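Local coordinates for protein uncharacterized metal-dependent hydrolase (Pyrococcus horikoshii, PDB 3IGH) that is of unknown function but belongs to the amidohydrolase family and probably hydrolyses carbon-nitrogen bonds other than peptide bonds, at residues V210-L215 against E238-L243; V261-T265 against L297-T301. All coordinates share one frame; numbering follows the deposited sequence.

How the interactions relate
From the N terminus, strand 202-210 leads into helix 212-223, and interaction 1 joins the start of that helix to helix 237-246. It closes a loop of 22 residues that contains strand 230-235. The chain then runs through strand 256-264, whose end packs on helix 294-305 in interaction 2, closing a second loop of 31 residues with little regular structure. The two loops follow one another in series, neither nested nor crossed, with contact centres about 14 Å apart. Helix 237-246 connects them: L240, on another face of it, touches I300 and V261 of interaction 2. Together they tie three successive helices to one another and to a strand of the TIM-barrel wall.

Interaction 1: V210-L215 against E238-L243; sequences VNEKAL and EVLDKL. With SO4 (sulfate ion), chain H.
E212 leans over V239, the two side chains lying alongside each other and pointing opposite ways. From CB the chain bends at chi2 (84°), which folds the carboxylate back over the valine methyl. CG lies 3.8 Å from V239 CG2 and also near K242 NZ; CD meets the same methyl at 3.7 Å. OE1 rests near it too, while OE2 ends 3.6 Å from E238 CB. V239 suits the place because its beta-branch sets two methyls close to the backbone and spreads them apart, CG2 onto the helix start 3.4 Å from E212 N, CG1 onto L215 CD2 at 3.6 Å. That leucine methyl also touches L243, so the side-chain contacts among V239, L215 and L243 are aliphatic. N211 is the N-cap of helix 212-223: its OD1 accepts from A214 N at 2.9 Å, and its ND2 serves Y186 and a sulfate, probably from the crystallisation liquor. K242 and L243 also pack on I246 of the second subunit. No hydrogen bond crosses between the helices, and E212 OE2 stays 4.6 Å from K242 NZ, so the lysine probably offers only a through-space attraction, and van der Waals contact carries the join.

Interaction 2: V261-T265 against L297-T301; sequences VKLFT and LIRIT. With SO4 (sulfate ion), chain B; SO4 (sulfate ion), chain R.
L297 O, on the helix that L263 packs against, is gripped twice by T301: its backbone N lies 3.0 Å from L297 O, and its OG1 donates at 2.8 Å from the opposite face of the carbonyl plane. Threonine suits this place because the hydroxyl is satisfied by its own helix and can sit against a leucine, L263 CD1 standing 3.6 Å from T301 OG1. With CG anti to the carbonyl carbon (chi1 -54°), L263 spreads its two methyls over the helix, and CD2 lies 3.6 Å from I300 CG2. Cutting L263 back to an alanine would probably open a gap between strand and helix, leaving I300 CG2 and T301 OG1 without the leucine methyls that cover them. L297 fills the other flank, its CD2 3.8 Å from L263 CB and also against F264 O, while its CD1 meets the methyl of T265.

Strand 261-264 and helix 297-301 run antiparallel (175°) with axes 9.9 Å apart, as wall strand and outer helix do in the TIM barrel of amidohydrolases. The alternation of the strand sorts its residues: branched aliphatics V261 and L263 point to the helix, whereas K262 and F264 point away from it. K262 CE lies over one face of the F264 ring, offset toward its rim, and K262 NZ donates to O4 of a sulfate at 2.8 Å. H67, H314 and H339 also bind sulfate, consistent with the active-site region that this family places at the C-terminal ends of the barrel strands. T265, just past the strand, turns its OG1 to the backbone O of H314 on strand 310-315.

Interaction 1: V210-L215 against E238-L243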
loop_
_atom_site.group_PDB
_atom_site.type_symbol
_atom_site.label_atom_id
_atom_site.label_comp_id
_atom_site.label_asym_id
_atom_site.label_seq_id
_atom_site.Cartn_x
_atom_site.Cartn_y
_atom_site.Cartn_z
ATOM N N VAL A 210 9.907 -10.409 7.887
ATOM C CA VAL A 210 8.470 -10.397 8.122
ATOM C C VAL A 210 7.902 -11.647 7.448
ATOM O O VAL A 210 8.015 -11.799 6.224
ATOM C CB VAL A 210 7.826 -9.101 7.524
ATOM C CG1 VAL A 210 6.311 -9.110 7.673
ATOM C CG2 VAL A 210 8.404 -7.871 8.187
ATOM N N ASN A 211 7.315 -12.548 8.237
ATOM C CA ASN A 211 6.692 -13.751 7.684
ATOM C C ASN A 211 5.219 -13.509 7.321
ATOM O O ASN A 211 4.746 -12.373 7.370
ATOM C CB ASN A 211 6.873 -14.977 8.619
ATOM C CG ASN A 211 6.193 -14.812 9.984
ATOM O OD1 ASN A 211 5.173 -14.133 10.122
ATOM N ND2 ASN A 211 6.763 -15.459 11.007
ATOM N N GLU A 212 4.500 -14.575 6.978
ATOM C CA GLU A 212 3.136 -14.462 6.438
ATOM C C GLU A 212 2.165 -13.852 7.439
ATOM O O GLU A 212 1.444 -12.903 7.119
ATOM C CB GLU A 212 2.617 -15.837 5.977
ATOM C CG GLU A 212 3.259 -16.385 4.689
ATOM C CD GLU A 212 4.599 -17.128 4.887
ATOM O OE1 GLU A 212 5.229 -17.063 5.980
ATOM O OE2 GLU A 212 5.026 -17.789 3.909
ATOM N N LYS A 213 2.169 -14.375 8.660
ATOM C CA LYS A 213 1.271 -13.861 9.696
ATOM C C LYS A 213 1.648 -12.495 10.255
ATOM O O LYS A 213 0.763 -11.712 10.620
ATOM C CB LYS A 213 1.107 -14.876 10.819
ATOM C CG LYS A 213 0.349 -16.098 10.383
ATOM C CD LYS A 213 0.039 -17.017 11.538
ATOM C CE LYS A 213 -0.795 -18.188 11.042
ATOM N NZ LYS A 213 -0.971 -19.225 12.087
ATOM N N ALA A 214 2.948 -12.215 10.350
ATOM C CA ALA A 214 3.407 -10.880 10.746
ATOM C C ALA A 214 2.954 -9.856 9.702
ATOM O O ALA A 214 2.510 -8.775 10.060
ATOM C CB ALA A 214 4.921 -10.833 10.908
ATOM N N LEU A 215 3.052 -10.215 8.420
ATOM C CA LEU A 215 2.570 -9.328 7.363
ATOM C C LEU A 215 1.063 -9.085 7.446
ATOM O O LEU A 215 0.629 -7.944 7.329
ATOM C CB LEU A 215 2.986 -9.806 5.965
ATOM C CG LEU A 215 2.630 -8.836 4.814
ATOM C CD1 LEU A 215 3.213 -7.425 5.026
ATOM C CD2 LEU A 215 3.032 -9.388 3.455
ATOM N N GLU A 238 9.730 -16.531 1.184
ATOM C CA GLU A 238 8.453 -17.208 1.046
ATOM C C GLU A 238 7.326 -16.187 0.890
ATOM O O GLU A 238 6.433 -16.361 0.053
ATOM C CB GLU A 238 8.196 -18.133 2.246
ATOM C CG GLU A 238 9.140 -19.351 2.340
ATOM C CD GLU A 238 10.585 -19.036 2.803
ATOM O OE1 GLU A 238 11.468 -19.885 2.547
ATOM O OE2 GLU A 238 10.852 -17.964 3.408
ATOM N N VAL A 239 7.376 -15.112 1.671
ATOM C CA VAL A 239 6.402 -14.031 1.511
ATOM C C VAL A 239 6.578 -13.285 0.189
ATOM O O VAL A 239 5.588 -12.919 -0.448
ATOM C CB VAL A 239 6.404 -13.058 2.717
ATOM C CG1 VAL A 239 5.498 -11.856 2.458
ATOM C CG2 VAL A 239 5.918 -13.790 3.939
ATOM N N LEU A 240 7.826 -13.099 -0.237
ATOM C CA LEU A 240 8.103 -12.440 -1.511
ATOM C C LEU A 240 7.393 -13.160 -2.673
ATOM O O LEU A 240 6.814 -12.505 -3.549
ATOM C CB LEU A 240 9.615 -12.340 -1.765
ATOM C CG LEU A 240 10.069 -11.867 -3.153
ATOM C CD1 LEU A 240 9.549 -10.451 -3.434
ATOM C CD2 LEU A 240 11.596 -11.921 -3.294
ATOM N N ASP A 241 7.399 -14.495 -2.653
ATOM C CA ASP A 241 6.652 -15.281 -3.664
ATOM C C ASP A 241 5.176 -14.906 -3.717
ATOM O O ASP A 241 4.580 -14.832 -4.790
ATOM C CB ASP A 241 6.766 -16.783 -3.391
ATOM C CG ASP A 241 8.142 -17.336 -3.708
ATOM O OD1 ASP A 241 8.927 -16.641 -4.389
ATOM O OD2 ASP A 241 8.435 -18.472 -3.273
ATOM N N LYS A 242 4.592 -14.678 -2.548
ATOM C CA LYS A 242 3.187 -14.298 -2.465
ATOM C C LYS A 242 2.941 -12.858 -2.919
ATOM O O LYS A 242 1.918 -12.579 -3.537
ATOM C CB LYS A 242 2.655 -14.535 -1.059
ATOM C CG LYS A 242 2.647 -16.004 -0.671
ATOM C CD LYS A 242 1.827 -16.248 0.582
ATOM C CE LYS A 242 1.683 -17.742 0.845
ATOM N NZ LYS A 242 0.809 -18.029 2.015
ATOM N N LEU A 243 3.882 -11.955 -2.634
ATOM C CA LEU A 243 3.805 -10.584 -3.167
ATOM C C LEU A 243 3.808 -10.598 -4.684
ATOM O O LEU A 243 2.987 -9.933 -5.313
ATOM C CB LEU A 243 4.977 -9.735 -2.675
ATOM C CG LEU A 243 5.084 -9.489 -1.168
ATOM C CD1 LEU A 243 6.241 -8.536 -0.888
ATOM C CD2 LEU A 243 3.779 -8.945 -0.598
HETATM S S SO4 H . 9.007 -18.050 9.375
HETATM O O1 SO4 H . 8.934 -17.078 10.459
HETATM O O2 SO4 H . 9.633 -19.280 9.843
HETATM O O3 SO4 H . 7.663 -18.348 8.901
HETATM O O4 SO4 H . 9.785 -17.498 8.275
#

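Interaction 2: V261-T265 against L297-T301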
loop_
_atom_site.group_PDB
_atom_site.type_symbol
_atom_site.label_atom_id
_atom_site.label_comp_id
_atom_site.label_asym_id
_atom_site.label_seq_id
_atom_site.Cartn_x
_atom_site.Cartn_y
_atom_site.Cartn_z
ATOM N N VAL A 261 13.102 -7.510 0.675
ATOM C CA VAL A 261 13.239 -8.912 1.073
ATOM C C VAL A 261 14.519 -9.042 1.906
ATOM O O VAL A 261 15.487 -8.299 1.695
ATOM C CB VAL A 261 13.291 -9.868 -0.177
ATOM C CG1 VAL A 261 14.545 -9.625 -1.018
ATOM C CG2 VAL A 261 13.203 -11.347 0.231
ATOM N N LYS A 262 14.523 -9.993 2.835
ATOM C CA LYS A 262 15.689 -10.262 3.657
ATOM C C LYS A 262 16.283 -11.639 3.326
ATOM O O LYS A 262 15.579 -12.646 3.339
ATOM C CB LYS A 262 15.328 -10.144 5.147
ATOM C CG LYS A 262 16.409 -10.602 6.134
ATOM C CD LYS A 262 17.701 -9.811 6.007
ATOM C CE LYS A 262 18.763 -10.352 6.958
ATOM N NZ LYS A 262 18.399 -10.196 8.388
ATOM N N LEU A 263 17.577 -11.648 3.021
ATOM C CA LEU A 263 18.329 -12.866 2.691
ATOM C C LEU A 263 19.503 -13.091 3.647
ATOM O O LEU A 263 19.967 -12.157 4.308
ATOM C CB LEU A 263 18.894 -12.772 1.264
ATOM C CG LEU A 263 17.875 -12.473 0.155
ATOM C CD1 LEU A 263 18.584 -12.223 -1.154
ATOM C CD2 LEU A 263 16.909 -13.619 0.053
ATOM N N PHE A 264 20.013 -14.321 3.655
ATOM C CA PHE A 264 21.115 -14.736 4.533
ATOM C C PHE A 264 22.223 -15.379 3.712
ATOM O O PHE A 264 21.951 -16.186 2.828
ATOM C CB PHE A 264 20.616 -15.770 5.546
ATOM C CG PHE A 264 19.609 -15.234 6.518
ATOM C CD1 PHE A 264 20.020 -14.732 7.755
ATOM C CD2 PHE A 264 18.251 -15.231 6.207
ATOM C CE1 PHE A 264 19.092 -14.232 8.665
ATOM C CE2 PHE A 264 17.312 -14.722 7.107
ATOM C CZ PHE A 264 17.735 -14.227 8.340
ATOM N N THR A 265 23.464 -15.012 3.992
ATOM C CA THR A 265 24.607 -15.759 3.473
ATOM C C THR A 265 25.138 -16.748 4.507
ATOM O O THR A 265 25.461 -17.876 4.154
ATOM C CB THR A 265 25.768 -14.856 3.035
ATOM O OG1 THR A 265 26.114 -13.964 4.103
ATOM C CG2 THR A 265 25.392 -14.060 1.798
ATOM N N LEU A 297 20.640 -16.866 -4.182
ATOM C CA LEU A 297 20.619 -15.490 -3.687
ATOM C C LEU A 297 20.369 -14.483 -4.815
ATOM O O LEU A 297 19.609 -13.537 -4.635
ATOM C CB LEU A 297 21.917 -15.148 -2.954
ATOM C CG LEU A 297 22.169 -15.817 -1.594
ATOM C CD1 LEU A 297 23.664 -15.783 -1.300
ATOM C CD2 LEU A 297 21.412 -15.085 -0.477
ATOM N N ILE A 298 20.992 -14.712 -5.972
ATOM C CA ILE A 298 20.813 -13.862 -7.152
ATOM C C ILE A 298 19.392 -13.950 -7.678
ATOM O O ILE A 298 18.797 -12.927 -8.013
ATOM C CB ILE A 298 21.836 -14.214 -8.261
ATOM C CG1 ILE A 298 23.228 -13.795 -7.808
ATOM C CG2 ILE A 298 21.525 -13.492 -9.599
ATOM C CD1 ILE A 298 24.309 -14.674 -8.345
ATOM N N ARG A 299 18.849 -15.168 -7.729
ATOM C CA ARG A 299 17.477 -15.383 -8.191
ATOM C C ARG A 299 16.450 -14.622 -7.339
ATOM O O ARG A 299 15.542 -13.966 -7.869
ATOM C CB ARG A 299 17.153 -16.879 -8.205
ATOM C CG ARG A 299 15.744 -17.213 -8.661
ATOM C CD ARG A 299 15.492 -18.704 -8.625
ATOM N NE ARG A 299 16.013 -19.352 -9.824
ATOM C CZ ARG A 299 15.265 -19.794 -10.830
ATOM N NH1 ARG A 299 15.850 -20.360 -11.869
ATOM N NH2 ARG A 299 13.940 -19.684 -10.800
ATOM N N ILE A 300 16.601 -14.698 -6.022
ATOM C CA ILE A 300 15.679 -13.987 -5.125
ATOM C C ILE A 300 15.849 -12.456 -5.251
ATOM O O ILE A 300 14.855 -11.713 -5.306
ATOM C CB ILE A 300 15.777 -14.488 -3.662
ATOM C CG1 ILE A 300 15.492 -15.997 -3.596
ATOM C CG2 ILE A 300 14.755 -13.761 -2.777
ATOM C CD1 ILE A 300 15.852 -16.665 -2.268
ATOM N N THR A 301 17.099 -12.005 -5.312
ATOM C CA THR A 301 17.425 -10.600 -5.535
ATOM C C THR A 301 16.746 -10.073 -6.811
ATOM O O THR A 301 16.114 -9.019 -6.788
ATOM C CB THR A 301 18.959 -10.395 -5.604
ATOM O OG1 THR A 301 19.548 -10.760 -4.347
ATOM C CG2 THR A 301 19.318 -8.942 -5.923
HETATM S S SO4 B . 19.631 -11.398 11.594
HETATM O O1 SO4 B . 18.291 -10.855 11.690
HETATM O O2 SO4 B . 20.392 -10.987 12.764
HETATM O O3 SO4 B . 19.557 -12.853 11.589
HETATM O O4 SO4 B . 20.279 -10.880 10.384
HETATM S S SO4 R . 10.848 -18.338 -9.726
HETATM O O1 SO4 R . 11.649 -18.565 -8.524
HETATM O O2 SO4 R . 11.068 -19.428 -10.673
HETATM O O3 SO4 R . 9.434 -18.294 -9.366
HETATM O O4 SO4 R . 11.235 -17.072 -10.344
#